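Long-range contact in L-amino acid deaminase (Proteus vulgaris, PDB 5I39), which probably oxidises L-amino acids to the corresponding keto acids with the help of a bound flavin-adenine dinucleotide: residues 38-43 and 232-237. Residues are numbered along the deposited sequence; the frame is centred on the assembly and turned at random.
With FAD (flavin-adenine dinucleotide), chain B.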
# COMPACT_ATOMS: atom_id res chain seq x y z
N ALA A 38 -24.69 -9.80 6.78
CA ALA A 38 -23.53 -10.23 5.98
C ALA A 38 -22.67 -11.15 6.83
O ALA A 38 -22.56 -10.96 8.04
CB ALA A 38 -22.72 -9.03 5.53
N ASP A 39 -22.05 -12.15 6.20
CA ASP A 39 -21.19 -13.08 6.95
C ASP A 39 -20.00 -12.36 7.58
O ASP A 39 -19.59 -12.70 8.68
CB ASP A 39 -20.68 -14.22 6.06
CG ASP A 39 -21.78 -15.12 5.55
OD1 ASP A 39 -22.89 -15.14 6.12
OD2 ASP A 39 -21.52 -15.82 4.54
N VAL A 40 -19.46 -11.37 6.87
CA VAL A 40 -18.40 -10.50 7.41
C VAL A 40 -18.72 -9.06 7.01
O VAL A 40 -19.10 -8.81 5.87
CB VAL A 40 -17.00 -10.85 6.86
CG1 VAL A 40 -15.92 -10.03 7.56
CG2 VAL A 40 -16.71 -12.34 7.01
N VAL A 41 -18.57 -8.14 7.96
CA VAL A 41 -18.63 -6.71 7.67
C VAL A 41 -17.22 -6.14 7.81
O VAL A 41 -16.55 -6.34 8.82
CB VAL A 41 -19.63 -5.96 8.56
CG1 VAL A 41 -19.60 -4.46 8.29
CG2 VAL A 41 -21.03 -6.51 8.32
N VAL A 42 -16.78 -5.44 6.77
CA VAL A 42 -15.47 -4.81 6.73
C VAL A 42 -15.66 -3.30 6.87
O VAL A 42 -16.47 -2.71 6.16
CB VAL A 42 -14.76 -5.14 5.40
CG1 VAL A 42 -13.42 -4.41 5.28
CG2 VAL A 42 -14.55 -6.64 5.25
N VAL A 43 -14.93 -2.71 7.81
CA VAL A 43 -14.93 -1.26 8.00
C VAL A 43 -13.77 -0.67 7.20
O VAL A 43 -12.60 -0.86 7.55
CB VAL A 43 -14.78 -0.90 9.49
CG1 VAL A 43 -14.76 0.61 9.69
CG2 VAL A 43 -15.91 -1.53 10.30
N THR A 232 -24.21 -9.28 11.83
CA THR A 232 -23.02 -10.08 11.54
C THR A 232 -22.38 -10.47 12.86
O THR A 232 -22.63 -9.83 13.88
CB THR A 232 -21.97 -9.31 10.69
OG1 THR A 232 -20.97 -10.22 10.23
CG2 THR A 232 -21.30 -8.17 11.49
N SER A 233 -21.54 -11.51 12.82
CA SER A 233 -20.71 -11.87 13.97
C SER A 233 -19.21 -11.79 13.66
O SER A 233 -18.39 -12.16 14.49
CB SER A 233 -21.07 -13.27 14.47
OG SER A 233 -20.73 -14.26 13.53
N GLN A 234 -18.86 -11.29 12.48
CA GLN A 234 -17.46 -11.23 12.03
C GLN A 234 -17.17 -9.86 11.43
O GLN A 234 -17.88 -9.41 10.54
CB GLN A 234 -17.18 -12.34 11.02
CG GLN A 234 -17.35 -13.73 11.61
CD GLN A 234 -17.17 -14.84 10.60
OE1 GLN A 234 -17.72 -14.80 9.50
NE2 GLN A 234 -16.42 -15.87 10.99
N VAL A 235 -16.13 -9.21 11.95
CA VAL A 235 -15.81 -7.83 11.60
C VAL A 235 -14.32 -7.68 11.32
O VAL A 235 -13.49 -8.17 12.09
CB VAL A 235 -16.24 -6.85 12.72
CG1 VAL A 235 -15.92 -5.41 12.34
CG2 VAL A 235 -17.73 -6.99 13.01
N VAL A 236 -14.00 -7.00 10.23
CA VAL A 236 -12.63 -6.60 9.91
C VAL A 236 -12.56 -5.08 10.02
O VAL A 236 -13.28 -4.37 9.32
CB VAL A 236 -12.21 -7.02 8.49
CG1 VAL A 236 -10.81 -6.51 8.17
CG2 VAL A 236 -12.28 -8.54 8.35
N VAL A 237 -11.67 -4.59 10.87
CA VAL A 237 -11.42 -3.15 10.97
C VAL A 237 -10.22 -2.82 10.09
O VAL A 237 -9.08 -3.20 10.40
CB VAL A 237 -11.19 -2.72 12.43
CG1 VAL A 237 -10.85 -1.23 12.51
CG2 VAL A 237 -12.45 -3.01 13.24
PA FAD B . -7.03 3.77 3.51
O1A FAD B . -6.82 5.16 4.11
O2A FAD B . -6.76 3.69 2.02
O5B FAD B . -8.53 3.26 3.70
C5B FAD B . -9.18 3.24 4.96
C4B FAD B . -10.63 3.60 4.68
O4B FAD B . -11.39 3.43 5.89
C3B FAD B . -10.79 5.06 4.25
O3B FAD B . -11.34 5.12 2.94
C2B FAD B . -11.70 5.64 5.35
O2B FAD B . -12.59 6.66 4.87
C1B FAD B . -12.41 4.40 5.87
N9A FAD B . -12.93 4.50 7.24
C8A FAD B . -12.26 4.88 8.31
N7A FAD B . -13.02 4.79 9.43
C5A FAD B . -14.20 4.35 9.01
C6A FAD B . -15.47 4.04 9.64
N6A FAD B . -15.63 4.20 10.97
N1A FAD B . -16.48 3.59 8.88
C2A FAD B . -16.34 3.41 7.56
N3A FAD B . -15.21 3.69 6.90
C4A FAD B . -14.15 4.15 7.58
N1 FAD B . 2.55 1.79 0.27
C2 FAD B . 3.28 1.08 -0.60
O2 FAD B . 3.18 -0.16 -0.57
N3 FAD B . 4.09 1.70 -1.49
C4 FAD B . 4.27 3.02 -1.57
O4 FAD B . 5.00 3.52 -2.41
C4X FAD B . 3.52 3.87 -0.62
N5 FAD B . 3.66 5.22 -0.57
C5X FAD B . 2.83 5.95 0.19
C6 FAD B . 2.80 7.34 0.10
C7 FAD B . 1.90 8.11 0.83
C7M FAD B . 1.86 9.61 0.68
C8 FAD B . 0.95 7.44 1.74
C8M FAD B . -0.07 8.22 2.53
C9 FAD B . 1.00 6.05 1.85
C9A FAD B . 1.89 5.28 1.11
N10 FAD B . 1.94 3.89 1.22
C10 FAD B . 2.64 3.13 0.30
C1' FAD B . 1.10 3.18 2.18
C2' FAD B . -0.21 2.74 1.63
O2' FAD B . -0.74 3.78 0.81
C3' FAD B . -1.11 2.44 2.82
O3' FAD B . -0.46 1.57 3.78
C4' FAD B . -2.42 1.79 2.43
O4' FAD B . -3.05 2.54 1.38
C5' FAD B . -3.34 1.72 3.64
O5' FAD B . -4.56 1.14 3.18
P FAD B . -5.84 1.15 4.18
O1P FAD B . -6.94 0.44 3.46
O2P FAD B . -5.41 0.71 5.56
O3P FAD B . -6.14 2.74 4.37
O HOH W 1 -21.33 -13.48 10.70
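Val236 and Val41 lie on neighbouring parallel strands of the Rossmann-type, FAD-binding sheet, where strand 40-43 runs between strands 63-66 and 235-237. Val236 is bonded to two residues of the other strand, the pattern of parallel pairing: Val236 N donates to Val41 O at 3.0 Å, and Val43 N donates to Val236 O at 2.8 Å, with a nearly straight N-H...O angle of 174°. Val41 N in turn donates to Gln234 O at 3.0 Å. Valine suits this buried strand pair because its branched CB favours an extended backbone and its methyl groups fill the space on either face of the sheet without leaving polar atoms to satisfy. On one face, Val236 reaches Val40 through CG2, 4.0 Å from Val40 CG1, and its CB lies beside Val42 CG2, the two side chains pointing the same way; helix 376-392 covers part of this face. On the other face, which Val223 of strand 219-225 covers in part, Val41 CG2 meets the methyl CG2 of Thr232 at 3.6 Å.

Threonine suits the approach to strand 235-237 because it carries a hydroxyl for backbone groups and a methyl for the apolar face. The hydroxyl donates to Ala38 O at 2.8 Å and accepts from Gln234 N two residues on, forming an ST turn; a chi1 of -169° sets OG1 opposite the backbone N and leaves CG2 to meet Val41. A water extends this polar end, donating to Asp39 O and accepting from Ser233 N. At the opposite end, which leads into the probable GxGxxG loop, Val43 offers an apolar surface to the cofactor's adenine: its CG1 approaches FAD C6A to 3.5 Å.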